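Local coordinates for D-alanyl-D-alanine carboxypeptidase (Streptococcus pneumoniae R6, PDB 1XP4), which probably trims the terminal D-alanine from cell-wall precursor peptides, as a serine-type carboxypeptidase of the S11 family, at residues 43-53 with 123-134. Numbering follows the deposited sequence.
Sequences TKLITVYLVYE and FVDMMRAKLLEW
Leu50 enters a hole formed by Phe123, Met126, Met127 and Lys130, a knob-into-hole contact between two helices of the penicillin-binding, beta-lactamase-like domain. The axes of 44-53 and 123-133 run nearly perpendicular, at 94°, and approach to 10.1 Å. Within the hole Leu50 CD1 makes a CH-pi contact over one face of Phe123, 3.8 Å from the ring centroid and displaced toward the rim, while CD2 turns to the aliphatic part of Lys130. Thr47 meets the edge of the same ring, its backbone O lying 3.6 Å from Phe123 CZ; Thr47 OG1 is hydrogen-bonded to Thr144 O. Nearer the start of 44-53, Ile46 CG2 rests against Met127 CB at 3.8 Å, and the bent selenomethionine chain carries CE on toward Thr43 CG2.

At the other flank Trp134 and Tyr49 form an edge-to-face pair, with planes at 82°. The indole presents its edge: CZ2 stands over the centre of the Tyr49 ring, 3.2 Å above its plane. With CG anti to the backbone N (chi1 -171°), Tyr49 sends its ring toward Trp134, and Tyr184 adds another edge-to-face contact. Lys130, bent at chi2 and chi3, lays CD over a face of the indole and brings NZ to the edge of Tyr49.

Helix 44-53 also holds Lys44, the predicted proton acceptor, whose CB is directed away from 123-134 and whose NZ is hydrogen-bonded to Ser41 OG, Asn106 OD1 and Thr145 O. One turn beyond Tyr49, the extended Glu53 accepts a salt-bridge hydrogen bond from Lys130 NZ. Lys130 NZ also makes a weak 3.3 Å bond to Glu133 OE1. The bond from Lys130 NZ to Glu53 OE2, on the syn lone pair, spans 2.9 Å.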
loop_
_atom_site.group_PDB
_atom_site.type_symbol
_atom_site.label_atom_id
_atom_site.label_comp_id
_atom_site.label_asym_id
_atom_site.label_seq_id
_atom_site.Cartn_x
_atom_site.Cartn_y
_atom_site.Cartn_z
ATOM N N THR A 43 0.987 -7.250 -8.930
ATOM C CA THR A 43 0.001 -8.211 -8.456
ATOM C C THR A 43 0.399 -8.858 -7.129
ATOM O O THR A 43 -0.442 -9.104 -6.258
ATOM C CB THR A 43 -0.204 -9.333 -9.512
ATOM O OG1 THR A 43 -0.763 -8.772 -10.709
ATOM C CG2 THR A 43 -1.129 -10.418 -8.977
ATOM N N LYS A 44 1.688 -9.131 -6.980
ATOM C CA LYS A 44 2.203 -9.769 -5.781
ATOM C C LYS A 44 1.887 -9.050 -4.463
ATOM O O LYS A 44 2.128 -9.593 -3.387
ATOM C CB LYS A 44 3.709 -9.974 -5.931
ATOM C CG LYS A 44 4.081 -10.867 -7.109
ATOM C CD LYS A 44 5.583 -11.091 -7.192
ATOM C CE LYS A 44 5.955 -12.127 -8.253
ATOM N NZ LYS A 44 5.728 -11.643 -9.644
ATOM N N LEU A 45 1.349 -7.837 -4.533
ATOM C CA LEU A 45 1.014 -7.121 -3.316
ATOM C C LEU A 45 -0.252 -7.727 -2.741
ATOM O O LEU A 45 -0.365 -7.959 -1.528
ATOM C CB LEU A 45 0.790 -5.639 -3.598
ATOM C CG LEU A 45 2.010 -4.839 -4.060
ATOM C CD1 LEU A 45 1.613 -3.380 -4.227
ATOM C CD2 LEU A 45 3.146 -4.980 -3.044
ATOM N N ILE A 46 -1.219 -7.983 -3.611
ATOM C CA ILE A 46 -2.457 -8.575 -3.146
ATOM C C ILE A 46 -2.076 -9.934 -2.567
ATOM O O ILE A 46 -2.534 -10.313 -1.492
ATOM C CB ILE A 46 -3.456 -8.758 -4.298
ATOM C CG1 ILE A 46 -3.546 -7.470 -5.125
ATOM C CG2 ILE A 46 -4.828 -9.094 -3.729
ATOM C CD1 ILE A 46 -4.301 -7.628 -6.430
ATOM N N THR A 47 -1.205 -10.647 -3.277
ATOM C CA THR A 47 -0.734 -11.967 -2.849
ATOM C C THR A 47 -0.138 -11.927 -1.451
ATOM O O THR A 47 -0.532 -12.683 -0.560
ATOM C CB THR A 47 0.349 -12.509 -3.805
ATOM O OG1 THR A 47 -0.221 -12.728 -5.105
ATOM C CG2 THR A 47 0.922 -13.812 -3.275
ATOM N N VAL A 48 0.820 -11.029 -1.278
ATOM C CA VAL A 48 1.516 -10.852 -0.017
ATOM C C VAL A 48 0.591 -10.465 1.143
ATOM O O VAL A 48 0.900 -10.746 2.308
ATOM C CB VAL A 48 2.648 -9.805 -0.206
ATOM C CG1 VAL A 48 2.996 -9.142 1.104
ATOM C CG2 VAL A 48 3.882 -10.491 -0.789
ATOM N N TYR A 49 -0.544 -9.832 0.835
ATOM C CA TYR A 49 -1.490 -9.441 1.880
ATOM C C TYR A 49 -2.147 -10.673 2.472
ATOM O O TYR A 49 -2.392 -10.736 3.670
ATOM C CB TYR A 49 -2.593 -8.538 1.336
ATOM C CG TYR A 49 -3.457 -7.937 2.423
ATOM C CD1 TYR A 49 -3.087 -6.745 3.052
ATOM C CD2 TYR A 49 -4.638 -8.558 2.833
ATOM C CE1 TYR A 49 -3.874 -6.178 4.059
ATOM C CE2 TYR A 49 -5.436 -8.001 3.845
ATOM C CZ TYR A 49 -5.047 -6.808 4.451
ATOM O OH TYR A 49 -5.829 -6.228 5.426
ATOM N N LEU A 50 -2.450 -11.655 1.635
ATOM C CA LEU A 50 -3.079 -12.857 2.150
ATOM C C LEU A 50 -2.081 -13.669 2.977
ATOM O O LEU A 50 -2.461 -14.388 3.907
ATOM C CB LEU A 50 -3.649 -13.683 0.993
ATOM C CG LEU A 50 -4.743 -12.972 0.176
ATOM C CD1 LEU A 50 -5.212 -13.868 -0.954
ATOM C CD2 LEU A 50 -5.917 -12.610 1.081
ATOM N N VAL A 51 -0.800 -13.525 2.648
ATOM C CA VAL A 51 0.268 -14.228 3.350
ATOM C C VAL A 51 0.447 -13.691 4.764
ATOM O O VAL A 51 0.619 -14.462 5.713
ATOM C CB VAL A 51 1.608 -14.089 2.611
ATOM C CG1 VAL A 51 2.681 -14.848 3.357
ATOM C CG2 VAL A 51 1.481 -14.614 1.189
ATOM N N TYR A 52 0.425 -12.368 4.906
ATOM C CA TYR A 52 0.556 -11.761 6.226
ATOM C C TYR A 52 -0.701 -12.079 7.029
ATOM O O TYR A 52 -0.646 -12.262 8.247
ATOM C CB TYR A 52 0.742 -10.241 6.117
ATOM C CG TYR A 52 2.174 -9.817 5.862
ATOM C CD1 TYR A 52 3.135 -9.906 6.866
ATOM C CD2 TYR A 52 2.577 -9.355 4.612
ATOM C CE1 TYR A 52 4.469 -9.543 6.629
ATOM C CE2 TYR A 52 3.902 -8.995 4.365
ATOM C CZ TYR A 52 4.839 -9.091 5.378
ATOM O OH TYR A 52 6.147 -8.743 5.140
ATOM N N GLU A 53 -1.833 -12.157 6.337
ATOM C CA GLU A 53 -3.092 -12.468 6.995
ATOM C C GLU A 53 -3.081 -13.902 7.520
ATOM O O GLU A 53 -3.772 -14.222 8.482
ATOM C CB GLU A 53 -4.257 -12.282 6.030
ATOM C CG GLU A 53 -5.604 -12.366 6.709
ATOM C CD GLU A 53 -6.739 -11.935 5.803
ATOM O OE1 GLU A 53 -7.031 -12.665 4.830
ATOM O OE2 GLU A 53 -7.331 -10.862 6.060
ATOM N N PHE A 123 -6.358 -19.849 -4.278
ATOM C CA PHE A 123 -5.751 -18.604 -3.820
ATOM C C PHE A 123 -6.320 -17.411 -4.604
ATOM O O PHE A 123 -6.615 -16.365 -4.024
ATOM C CB PHE A 123 -4.226 -18.643 -3.968
ATOM C CG PHE A 123 -3.529 -17.592 -3.160
ATOM C CD1 PHE A 123 -3.294 -17.784 -1.804
ATOM C CD2 PHE A 123 -3.149 -16.389 -3.739
ATOM C CE1 PHE A 123 -2.689 -16.789 -1.032
ATOM C CE2 PHE A 123 -2.544 -15.386 -2.978
ATOM C CZ PHE A 123 -2.314 -15.590 -1.621
ATOM N N VAL A 124 -6.477 -17.570 -5.917
ATOM C CA VAL A 124 -7.029 -16.498 -6.738
ATOM C C VAL A 124 -8.445 -16.130 -6.280
ATOM O O VAL A 124 -8.808 -14.950 -6.225
ATOM C CB VAL A 124 -7.070 -16.874 -8.240
ATOM C CG1 VAL A 124 -7.854 -15.812 -9.017
ATOM C CG2 VAL A 124 -5.640 -16.988 -8.797
ATOM N N ASP A 125 -9.245 -17.137 -5.946
ATOM C CA ASP A 125 -10.590 -16.867 -5.486
ATOM C C ASP A 125 -10.490 -16.069 -4.197
ATOM O O ASP A 125 -11.338 -15.221 -3.906
ATOM C CB ASP A 125 -11.352 -18.170 -5.252
ATOM C CG ASP A 125 -11.632 -18.925 -6.546
ATOM O OD1 ASP A 125 -11.876 -18.272 -7.587
ATOM O OD2 ASP A 125 -11.622 -20.173 -6.518
HETATM N N MSE A 126 -9.444 -16.335 -3.424
HETATM C CA MSE A 126 -9.247 -15.613 -2.182
HETATM C C MSE A 126 -8.911 -14.161 -2.491
HETATM O O MSE A 126 -9.427 -13.246 -1.842
HETATM C CB MSE A 126 -8.124 -16.245 -1.353
HETATM C CG MSE A 126 -8.547 -17.472 -0.561
HETATM SE SE MSE A 126 -7.118 -18.296 0.449
HETATM C CE MSE A 126 -6.613 -16.792 1.545
HETATM N N MSE A 127 -8.052 -13.930 -3.480
HETATM C CA MSE A 127 -7.712 -12.554 -3.794
HETATM C C MSE A 127 -8.870 -11.831 -4.477
HETATM O O MSE A 127 -8.981 -10.602 -4.396
HETATM C CB MSE A 127 -6.399 -12.460 -4.608
HETATM C CG MSE A 127 -6.072 -13.612 -5.538
HETATM SE SE MSE A 127 -4.172 -13.715 -6.064
HETATM C CE MSE A 127 -3.915 -11.939 -6.787
ATOM N N ARG A 128 -9.754 -12.583 -5.126
ATOM C CA ARG A 128 -10.912 -11.962 -5.762
ATOM C C ARG A 128 -11.861 -11.501 -4.663
ATOM O O ARG A 128 -12.491 -10.449 -4.763
ATOM C CB ARG A 128 -11.642 -12.950 -6.674
ATOM C CG ARG A 128 -10.890 -13.295 -7.927
ATOM C CD ARG A 128 -11.663 -14.245 -8.819
ATOM N NE ARG A 128 -10.937 -14.511 -10.058
ATOM C CZ ARG A 128 -11.402 -15.263 -11.051
ATOM N NH1 ARG A 128 -12.599 -15.823 -10.948
ATOM N NH2 ARG A 128 -10.673 -15.456 -12.148
ATOM N N ALA A 129 -11.953 -12.302 -3.609
ATOM C CA ALA A 129 -12.837 -11.990 -2.503
ATOM C C ALA A 129 -12.307 -10.807 -1.728
ATOM O O ALA A 129 -13.056 -9.877 -1.413
ATOM C CB ALA A 129 -12.974 -13.189 -1.591
ATOM N N LYS A 130 -11.013 -10.848 -1.421
ATOM C CA LYS A 130 -10.361 -9.781 -0.675
ATOM C C LYS A 130 -10.541 -8.433 -1.372
ATOM O O LYS A 130 -10.833 -7.427 -0.728
ATOM C CB LYS A 130 -8.872 -10.094 -0.515
ATOM C CG LYS A 130 -8.096 -9.039 0.252
ATOM C CD LYS A 130 -8.688 -8.779 1.640
ATOM C CE LYS A 130 -8.526 -9.969 2.587
ATOM N NZ LYS A 130 -8.946 -9.626 3.985
ATOM N N LEU A 131 -10.368 -8.403 -2.688
ATOM C CA LEU A 131 -10.537 -7.154 -3.405
ATOM C C LEU A 131 -11.967 -6.634 -3.242
ATOM O O LEU A 131 -12.178 -5.432 -3.076
ATOM C CB LEU A 131 -10.195 -7.329 -4.891
ATOM C CG LEU A 131 -8.721 -7.561 -5.262
ATOM C CD1 LEU A 131 -8.582 -7.601 -6.775
ATOM C CD2 LEU A 131 -7.850 -6.454 -4.705
ATOM N N LEU A 132 -12.948 -7.531 -3.281
ATOM C CA LEU A 132 -14.342 -7.118 -3.138
ATOM C C LEU A 132 -14.596 -6.532 -1.760
ATOM O O LEU A 132 -15.437 -5.653 -1.601
ATOM C CB LEU A 132 -15.280 -8.297 -3.384
ATOM C CG LEU A 132 -15.364 -8.739 -4.845
ATOM C CD1 LEU A 132 -16.261 -9.955 -4.973
ATOM C CD2 LEU A 132 -15.891 -7.589 -5.686
ATOM N N GLU A 133 -13.874 -7.033 -0.764
ATOM C CA GLU A 133 -13.991 -6.534 0.600
ATOM C C GLU A 133 -13.554 -5.076 0.612
ATOM O O GLU A 133 -14.205 -4.213 1.194
ATOM C CB GLU A 133 -13.060 -7.301 1.525
ATOM C CG GLU A 133 -13.707 -8.341 2.376
ATOM C CD GLU A 133 -12.704 -8.968 3.314
ATOM O OE1 GLU A 133 -11.968 -8.210 3.983
ATOM O OE2 GLU A 133 -12.650 -10.215 3.384
ATOM N N TRP A 134 -12.426 -4.823 -0.037
ATOM C CA TRP A 134 -11.858 -3.495 -0.112
ATOM C C TRP A 134 -12.641 -2.527 -0.992
ATOM O O TRP A 134 -12.256 -1.370 -1.144
ATOM C CB TRP A 134 -10.412 -3.594 -0.593
ATOM C CG TRP A 134 -9.502 -4.313 0.371
ATOM C CD1 TRP A 134 -9.635 -4.374 1.730
ATOM C CD2 TRP A 134 -8.273 -4.981 0.057
ATOM N NE1 TRP A 134 -8.562 -5.028 2.285
ATOM C CE2 TRP A 134 -7.707 -5.407 1.286
ATOM C CE3 TRP A 134 -7.582 -5.245 -1.132
ATOM C CZ2 TRP A 134 -6.489 -6.100 1.350
ATOM C CZ3 TRP A 134 -6.372 -5.930 -1.068
ATOM C CH2 TRP A 134 -5.836 -6.344 0.166
#